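Local structure of Alpha/beta fold hydrolase (Pseudomonas aeruginosa, 6I8W) at residues L159-G164 / L251-D256; D258-V263 / C284-M289. The protein hydrolyses membrane phospholipids as a membrane-bound phospholipase A and acts as a bacterial virulence factor. All blocks are in the same frame, centred on the assembly; numbering follows the deposited sequence. Where two conformers were deposited one is given.

Interaction 1. Residues L159-G164 / L251-D256; sequences LIDNAG and LLLWGD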
ATOM      1  N   LEU A 159       1.203  10.153  -6.500  1.00 29.23           N
ATOM      2  CA  LEU A 159       0.388  10.123  -5.301  1.00 31.75           C
ATOM      3  C   LEU A 159      -0.941   9.532  -5.703  1.00 31.27           C
ATOM      4  O   LEU A 159      -1.715  10.154  -6.417  1.00 30.10           O
ATOM      5  CB  LEU A 159       0.232  11.531  -4.708  1.00 32.84           C
ATOM      6  CG  LEU A 159       1.552  12.160  -4.264  1.00 36.84           C
ATOM      7  CD1 LEU A 159       1.355  13.609  -3.771  1.00 35.21           C
ATOM      8  CD2 LEU A 159       2.183  11.296  -3.160  1.00 31.31           C
ATOM      9  N   ILE A 160      -1.181   8.302  -5.275  1.00 28.68           N
ATOM     10  CA  ILE A 160      -2.384   7.601  -5.673  1.00 29.60           C
ATOM     11  C   ILE A 160      -3.357   7.610  -4.501  1.00 34.34           C
ATOM     12  O   ILE A 160      -3.218   6.806  -3.575  1.00 30.23           O
ATOM     13  CB  ILE A 160      -2.046   6.157  -6.122  1.00 30.98           C
ATOM     14  CG1 ILE A 160      -1.052   6.217  -7.304  1.00 29.23           C
ATOM     15  CG2 ILE A 160      -3.325   5.377  -6.499  1.00 29.20           C
ATOM     16  CD1 ILE A 160      -0.512   4.861  -7.755  1.00 33.10           C
ATOM     17  N   ASP A 161      -4.322   8.528  -4.536  1.00 29.77           N
ATOM     18  CA  ASP A 161      -5.258   8.679  -3.422  1.00 32.60           C
ATOM     19  C   ASP A 161      -4.498   8.797  -2.098  1.00 35.66           C
ATOM     20  O   ASP A 161      -4.754   8.044  -1.163  1.00 35.33           O
ATOM     21  CB  ASP A 161      -6.233   7.488  -3.368  1.00 29.13           C
ATOM     22  CG  ASP A 161      -6.992   7.295  -4.678  1.00 33.59           C
ATOM     23  OD1 ASP A 161      -6.337   6.950  -5.690  1.00 32.57           O
ATOM     24  OD2 ASP A 161      -8.235   7.476  -4.703  1.00 32.48           O
ATOM     25  N   ASN A 162      -3.557   9.730  -2.029  1.00 34.63           N
ATOM     26  CA  ASN A 162      -2.705   9.878  -0.848  1.00 36.77           C
ATOM     27  C   ASN A 162      -3.412  10.553   0.318  1.00 38.30           C
ATOM     28  O   ASN A 162      -4.279  11.390   0.107  1.00 33.90           O
ATOM     29  CB  ASN A 162      -1.465  10.694  -1.196  1.00 32.01           C
ATOM     30  CG  ASN A 162      -1.812  12.102  -1.635  1.00 37.47           C
ATOM     31  OD1 ASN A 162      -2.348  12.313  -2.725  1.00 35.86           O
ATOM     32  ND2 ASN A 162      -1.497  13.077  -0.798  1.00 36.76           N
ATOM     33  N   ALA A 163      -3.008  10.207   1.536  1.00 39.32           N
ATOM     34  CA  ALA A 163      -3.394  10.967   2.722  1.00 41.83           C
ATOM     35  C   ALA A 163      -2.491  12.186   2.851  1.00 42.34           C
ATOM     36  O   ALA A 163      -1.483  12.283   2.153  1.00 38.82           O
ATOM     37  CB  ALA A 163      -3.313  10.084   3.985  1.00 37.24           C
ATOM     38  N   GLY A 164      -2.839  13.114   3.741  1.00 47.52           N
ATOM     39  CA  GLY A 164      -1.950  14.226   4.029  1.00 42.66           C
ATOM     40  C   GLY A 164      -2.462  15.637   3.775  1.00 46.11           C
ATOM     41  O   GLY A 164      -1.793  16.604   4.139  1.00 48.33           O
ATOM     42  N   LEU A 251       2.524  13.160 -10.084  1.00 30.25           N
ATOM     43  CA  LEU A 251       1.244  12.704 -10.588  1.00 32.08           C
ATOM     44  C   LEU A 251       0.254  12.617  -9.435  1.00 34.46           C
ATOM     45  O   LEU A 251       0.538  11.982  -8.418  1.00 31.79           O
ATOM     46  CB  LEU A 251       1.379  11.343 -11.273  1.00 28.26           C
ATOM     47  CG  LEU A 251       0.060  10.686 -11.707  1.00 29.30           C
ATOM     48  CD1 LEU A 251      -0.676  11.550 -12.743  1.00 27.76           C
ATOM     49  CD2 LEU A 251       0.332   9.265 -12.279  1.00 27.20           C
ATOM     50  N   LEU A 252      -0.891  13.272  -9.596  1.00 33.62           N
ATOM     51  CA  LEU A 252      -2.011  13.144  -8.666  1.00 32.79           C
ATOM     52  C   LEU A 252      -3.042  12.246  -9.320  1.00 34.88           C
ATOM     53  O   LEU A 252      -3.647  12.639 -10.316  1.00 34.91           O
ATOM     54  CB  LEU A 252      -2.624  14.524  -8.342  1.00 30.38           C
ATOM     55  CG  LEU A 252      -1.620  15.575  -7.890  1.00 32.65           C
ATOM     56  CD1 LEU A 252      -2.294  16.925  -7.625  1.00 34.02           C
ATOM     57  CD2 LEU A 252      -0.872  15.067  -6.638  1.00 34.22           C
ATOM     58  N   LEU A 253      -3.234  11.039  -8.794  1.00 30.48           N
ATOM     59  CA  LEU A 253      -4.193  10.116  -9.410  1.00 27.70           C
ATOM     60  C   LEU A 253      -5.232   9.674  -8.384  1.00 34.33           C
ATOM     61  O   LEU A 253      -4.871   9.248  -7.280  1.00 33.23           O
ATOM     62  CB  LEU A 253      -3.471   8.897 -10.012  1.00 30.34           C
ATOM     63  CG  LEU A 253      -4.314   7.893 -10.817  1.00 30.46           C
ATOM     64  CD1 LEU A 253      -3.517   7.226 -11.951  1.00 26.66           C
ATOM     65  CD2 LEU A 253      -4.920   6.813  -9.885  1.00 31.64           C
ATOM     66  N   TRP A 254      -6.512   9.756  -8.760  1.00 29.85           N
ATOM     67  CA  TRP A 254      -7.608   9.459  -7.836  1.00 36.27           C
ATOM     68  C   TRP A 254      -8.654   8.565  -8.471  1.00 40.07           C
ATOM     69  O   TRP A 254      -8.855   8.610  -9.685  1.00 35.38           O
ATOM     70  CB  TRP A 254      -8.294  10.754  -7.368  1.00 35.35           C
ATOM     71  CG  TRP A 254      -8.364  10.887  -5.860  1.00 39.12           C
ATOM     72  CD1 TRP A 254      -9.422  10.565  -5.050  1.00 36.11           C
ATOM     73  CD2 TRP A 254      -7.331  11.376  -4.995  1.00 36.02           C
ATOM     74  NE1 TRP A 254      -9.104  10.822  -3.733  1.00 36.87           N
ATOM     75  CE2 TRP A 254      -7.826  11.315  -3.674  1.00 37.47           C
ATOM     76  CE3 TRP A 254      -6.033  11.849  -5.208  1.00 32.87           C
ATOM     77  CZ2 TRP A 254      -7.069  11.717  -2.574  1.00 41.61           C
ATOM     78  CZ3 TRP A 254      -5.280  12.245  -4.112  1.00 36.32           C
ATOM     79  CH2 TRP A 254      -5.801  12.177  -2.812  1.00 36.72           C
ATOM     80  N   GLY A 255      -9.307   7.748  -7.648  1.00 31.51           N
ATOM     81  CA  GLY A 255     -10.585   7.159  -8.017  1.00 33.27           C
ATOM     82  C   GLY A 255     -11.652   8.172  -7.648  1.00 40.98           C
ATOM     83  O   GLY A 255     -11.676   8.629  -6.512  1.00 40.08           O
ATOM     84  N   ASP A 256     -12.529   8.534  -8.583  1.00 33.88           N
ATOM     85  CA  ASP A 256     -13.471   9.621  -8.325  1.00 37.92           C
ATOM     86  C   ASP A 256     -14.398   9.325  -7.139  1.00 43.16           C
ATOM     87  O   ASP A 256     -14.792  10.243  -6.421  1.00 41.00           O
ATOM     88  CB  ASP A 256     -14.310   9.936  -9.581  1.00 38.35           C
ATOM     89  CG  ASP A 256     -15.177   8.756 -10.043  1.00 44.16           C
ATOM     90  OD1 ASP A 256     -14.937   7.610  -9.606  1.00 46.12           O
ATOM     91  OD2 ASP A 256     -16.088   8.969 -10.881  1.00 46.30           O
TER
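L159 and I160 run parallel to L252 and L253 as neighbouring strands, L159 paired with L252 and I160 with L253. Three backbone hydrogen bonds join them in the alternating parallel pattern: L159 N to L251 O at 2.7 Å, L253 N to L159 O at 3.0 Å, and D161 N to L253 O at 2.9 Å, the last bent to 146° at the hydrogen as the first chain leaves the sheet. L159 and L252 lie side by side on one face, CD1 of L159 meeting CD2 of L252 at 3.9 Å; M269 of helix 265-269 packs on L252 there. On the other face I160 CG2 touches L253 CD2, and T296 and H299 of helix 293-308 pack against L253. These are strands 154-160 and 250-255 of the alpha/beta hydrolase sheet, at the point where their C-terminal ends give way to loops. Just past that end, D161 crosses W254. Its CA sits 3.4 Å from the centroid of the six-membered ring, a CH-pi contact almost along the ring normal. With CG anti to its carbonyl carbon (chi1 -56°), the carboxylate reaches on over the pyrrole side of the same face, and the syn lone pair of D161 OD2 takes the hydrogen of G255 N at 3.1 Å. N162 comes to the edge of the indole instead, its amide turned 78° from the ring plane and its OD1 3.2 Å from W254 CZ3. This amide oxygen is buried with no hydrogen-bond partner, whereas W254 NE1 donates to L261 O.

Interaction 2. Residues D258-V263 / C284-M289; sequences DRVLDV and CGHVPM. With MYR (myristic acid), chain C.
G285 brings the 284-289 backbone against D258, the CA atoms of the two residues being 4.2 Å apart. H286 follows and carries most of this segment's share. Its CG stands anti to the backbone N (chi1 -178°), which brings ND1 to D258. ND1 donates to D258 OD2 at 2.7 Å in an almost straight bond; OD2 lies in the ring plane, while ND1 comes on the syn side, tilted from the carboxylate plane. The other oxygen, D258 OD1, is gripped by its own loop: V260 N at 2.8 Å and L261 N at 2.9 Å close an Asx turn and Asx motif that hold the acid in place. V260 lies over one imidazole face, its CB 3.6 Å from the centroid of the H286 ring, while L261 CD1 touches the ring edge 3.8 Å from H286 CE1. At the far side H286 NE2 is hydrogen-bonded to S137 OG; O2 of the bound myristic acid, 4.0 Å from NE2, is too distant for such a bond. V287, the N-cap residue before helix 288-291, turns CG1 to the fatty acid, 3.7 Å from its C3. S137, probably the nucleophile on its elbow, H286 and D258 are consistent with the Ser-His-Asp catalytic triad of alpha/beta hydrolases.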
ATOM      1  N   ASP A 258     -13.703   7.534  -4.400  1.00 37.99           N
ATOM      2  CA  ASP A 258     -12.927   7.226  -3.193  1.00 37.06           C
ATOM      3  C   ASP A 258     -13.708   7.687  -1.961  1.00 41.41           C
ATOM      4  O   ASP A 258     -14.002   8.868  -1.820  1.00 38.82           O
ATOM      5  CB  ASP A 258     -11.555   7.915  -3.263  1.00 35.54           C
ATOM      6  CG  ASP A 258     -10.607   7.490  -2.144  1.00 41.82           C
ATOM      7  OD1 ASP A 258     -11.067   7.032  -1.072  1.00 38.58           O
ATOM      8  OD2 ASP A 258      -9.379   7.635  -2.339  1.00 34.05           O
ATOM      9  N   ARG A 259     -14.059   6.748  -1.088  1.00 37.91           N
ATOM     10  CA  ARG A 259     -14.824   7.082   0.114  0.55 38.51           C
ATOM     11  C   ARG A 259     -13.904   7.303   1.310  1.00 43.79           C
ATOM     12  O   ARG A 259     -14.320   7.863   2.341  1.00 47.08           O
ATOM     13  CB  ARG A 259     -15.839   5.979   0.423  0.55 47.42           C
ATOM     14  CG  ARG A 259     -17.018   5.937  -0.539  0.55 47.60           C
ATOM     15  CD  ARG A 259     -17.643   4.549  -0.615  0.55 48.86           C
ATOM     16  NE  ARG A 259     -18.236   4.092   0.642  0.55 48.99           N
ATOM     17  CZ  ARG A 259     -18.894   2.944   0.768  0.55 50.81           C
ATOM     18  NH1 ARG A 259     -19.034   2.157  -0.291  0.55 47.55           N
ATOM     19  NH2 ARG A 259     -19.414   2.578   1.938  0.55 46.30           N
ATOM     20  N   VAL A 260     -12.653   6.873   1.173  1.00 42.22           N
ATOM     21  CA  VAL A 260     -11.685   6.957   2.263  1.00 41.87           C
ATOM     22  C   VAL A 260     -11.033   8.339   2.335  1.00 41.30           C
ATOM     23  O   VAL A 260     -10.947   8.946   3.392  1.00 42.77           O
ATOM     24  CB  VAL A 260     -10.588   5.883   2.090  1.00 40.60           C
ATOM     25  CG1 VAL A 260      -9.685   5.828   3.321  1.00 35.89           C
ATOM     26  CG2 VAL A 260     -11.218   4.531   1.821  1.00 39.97           C
ATOM     27  N   LEU A 261     -10.556   8.819   1.192  1.00 40.49           N
ATOM     28  CA  LEU A 261      -9.932  10.136   1.080  1.00 43.09           C
ATOM     29  C   LEU A 261     -10.530  10.829  -0.140  1.00 45.34           C
ATOM     30  O   LEU A 261     -10.597  10.242  -1.227  1.00 44.12           O
ATOM     31  CB  LEU A 261      -8.416  10.017   0.946  1.00 38.50           C
ATOM     32  CG  LEU A 261      -7.697   9.299   2.094  1.00 42.24           C
ATOM     33  CD1 LEU A 261      -6.232   9.121   1.737  1.00 37.45           C
ATOM     34  CD2 LEU A 261      -7.852  10.069   3.381  1.00 40.22           C
ATOM     35  N   ASP A 262     -10.974  12.066   0.029  1.00 41.28           N
ATOM     36  CA  ASP A 262     -11.845  12.654  -0.976  1.00 38.83           C
ATOM     37  C   ASP A 262     -11.098  13.198  -2.186  1.00 41.47           C
ATOM     38  O   ASP A 262     -10.010  13.760  -2.051  1.00 38.59           O
ATOM     39  CB  ASP A 262     -12.694  13.759  -0.366  1.00 47.99           C
ATOM     40  CG  ASP A 262     -13.903  14.053  -1.205  1.00 56.72           C
ATOM     41  OD1 ASP A 262     -14.860  13.257  -1.119  1.00 52.91           O
ATOM     42  OD2 ASP A 262     -13.869  15.028  -1.992  1.00 54.43           O
ATOM     43  N   VAL A 263     -11.697  13.028  -3.367  1.00 41.16           N
ATOM     44  CA  VAL A 263     -11.096  13.496  -4.618  1.00 43.25           C
ATOM     45  C   VAL A 263     -10.822  15.004  -4.616  1.00 45.38           C
ATOM     46  O   VAL A 263      -9.947  15.474  -5.339  1.00 41.90           O
ATOM     47  CB  VAL A 263     -11.989  13.136  -5.851  1.00 38.07           C
ATOM     48  CG1 VAL A 263     -13.305  13.917  -5.826  1.00 41.86           C
ATOM     49  CG2 VAL A 263     -11.225  13.345  -7.165  1.00 37.31           C
ATOM     50  N   CYS A 284     -14.407   4.676  -9.806  1.00 34.10           N
ATOM     51  CA  CYS A 284     -13.336   3.928  -9.183  1.00 31.92           C
ATOM     52  C   CYS A 284     -13.165   4.353  -7.732  1.00 33.05           C
ATOM     53  O   CYS A 284     -13.463   5.495  -7.361  1.00 37.48           O
ATOM     54  CB  CYS A 284     -12.027   4.132  -9.949  1.00 31.13           C
ATOM     55  SG  CYS A 284     -10.714   3.046  -9.417  1.00 37.70           S
ATOM     56  N   GLY A 285     -12.705   3.431  -6.899  1.00 33.61           N
ATOM     57  CA  GLY A 285     -12.598   3.722  -5.474  1.00 32.06           C
ATOM     58  C   GLY A 285     -11.208   4.147  -5.048  1.00 39.61           C
ATOM     59  O   GLY A 285     -10.427   4.700  -5.832  1.00 37.05           O
ATOM     60  N   HIS A 286     -10.906   3.849  -3.790  1.00 35.89           N
ATOM     61  CA  HIS A 286      -9.699   4.282  -3.100  1.00 31.74           C
ATOM     62  C   HIS A 286      -8.393   3.621  -3.552  1.00 32.27           C
ATOM     63  O   HIS A 286      -7.305   4.147  -3.300  1.00 30.12           O
ATOM     64  CB  HIS A 286      -9.901   4.018  -1.600  1.00 32.59           C
ATOM     65  CG  HIS A 286      -8.760   4.448  -0.734  1.00 32.92           C
ATOM     66  ND1 HIS A 286      -8.252   5.729  -0.752  1.00 33.59           N
ATOM     67  CD2 HIS A 286      -8.069   3.782   0.224  1.00 34.49           C
ATOM     68  CE1 HIS A 286      -7.268   5.823   0.127  1.00 36.96           C
ATOM     69  NE2 HIS A 286      -7.135   4.652   0.728  1.00 34.58           N
ATOM     70  N   VAL A 287      -8.480   2.456  -4.185  1.00 29.24           N
ATOM     71  CA  VAL A 287      -7.244   1.762  -4.569  1.00 29.76           C
ATOM     72  C   VAL A 287      -7.264   1.399  -6.061  1.00 30.44           C
ATOM     73  O   VAL A 287      -7.356   0.228  -6.433  1.00 32.72           O
ATOM     74  CB  VAL A 287      -6.999   0.503  -3.675  1.00 31.18           C
ATOM     75  CG1 VAL A 287      -6.592   0.926  -2.231  1.00 32.16           C
ATOM     76  CG2 VAL A 287      -8.237  -0.379  -3.609  1.00 33.47           C
ATOM     77  N   PRO A 288      -7.176   2.423  -6.934  1.00 31.65           N
ATOM     78  CA  PRO A 288      -7.247   2.214  -8.389  1.00 31.95           C
ATOM     79  C   PRO A 288      -6.251   1.156  -8.883  1.00 28.14           C
ATOM     80  O   PRO A 288      -6.588   0.361  -9.780  1.00 30.20           O
ATOM     81  CB  PRO A 288      -6.895   3.599  -8.981  1.00 32.89           C
ATOM     82  CG  PRO A 288      -7.038   4.568  -7.890  1.00 36.96           C
ATOM     83  CD  PRO A 288      -6.924   3.832  -6.574  1.00 33.27           C
ATOM     84  N   MET A 289      -5.059   1.124  -8.293  1.00 28.38           N
ATOM     85  CA  MET A 289      -4.026   0.180  -8.733  1.00 26.78           C
ATOM     86  C   MET A 289      -4.414  -1.265  -8.417  1.00 27.33           C
ATOM     87  O   MET A 289      -3.842  -2.190  -8.983  1.00 30.50           O
ATOM     88  CB  MET A 289      -2.669   0.507  -8.103  1.00 25.57           C
ATOM     89  CG  MET A 289      -2.514   0.019  -6.674  1.00 27.16           C
ATOM     90  SD  MET A 289      -3.384   1.118  -5.494  1.00 31.31           S
ATOM     91  CE  MET A 289      -2.845   0.386  -3.945  1.00 32.48           C
TER
HETATM   92  C1  MYR C 401      -5.854   0.749   2.060  1.00 81.92           C
HETATM   93  O1  MYR C 401      -4.909   1.157   1.345  1.00 77.46           O
HETATM   94  O2  MYR C 401      -6.349   1.445   2.976  1.00 82.11           O
HETATM   95  C2  MYR C 401      -6.477  -0.599   1.752  1.00 80.15           C
HETATM   96  C3  MYR C 401      -5.740  -1.264   0.589  1.00 69.99           C
HETATM   97  C4  MYR C 401      -6.526  -2.444   0.027  1.00 66.56           C
HETATM   98  C5  MYR C 401      -6.602  -3.601   1.011  1.00 63.01           C
HETATM   99  C6  MYR C 401      -7.177  -4.829   0.317  1.00 65.35           C
HETATM  100  C7  MYR C 401      -6.178  -5.981   0.278  1.00 67.06           C
HETATM  101  C8  MYR C 401      -6.218  -6.692  -1.072  1.00 65.83           C
HETATM  102  C9  MYR C 401      -6.095  -8.208  -0.932  1.00 64.54           C
HETATM  103  C10 MYR C 401      -4.735  -8.691  -1.419  1.00 61.49           C
HETATM  104  C11 MYR C 401      -4.696 -10.205  -1.597  1.00 58.99           C
HETATM  105  C12 MYR C 401      -3.254 -10.693  -1.692  1.00 56.92           C
HETATM  106  C13 MYR C 401      -3.160 -11.943  -2.552  1.00 55.81           C
HETATM  107  C14 MYR C 401      -1.938 -11.875  -3.440  1.00 48.84           C
HETATM  108  O   HOH W   1     -13.540   3.898  -1.634  1.00 37.50           O

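Overall arrangement
The 258-263 loop of interaction 2 follows almost directly on 251-256 of interaction 1; the centres of the two contacts lie 8 Å apart and they touch directly. The D161 and D258 carboxylates meet with their OD2 atoms only 2.6 Å apart, so the strand-end acid of 159-164 stands right behind the probable triad acid. The indole of W254 is tied through its NE1 to the loop that carries D258, and D161 OD1 packs 3.3 Å from P288 CD, two residues past H286. The C-terminal ends of strands 154-160 and 250-255 thus form a second shell behind the probable active site. The myristic acid lies beside H286 and V287 of interaction 2, but about 8 Å from the D161 side chain.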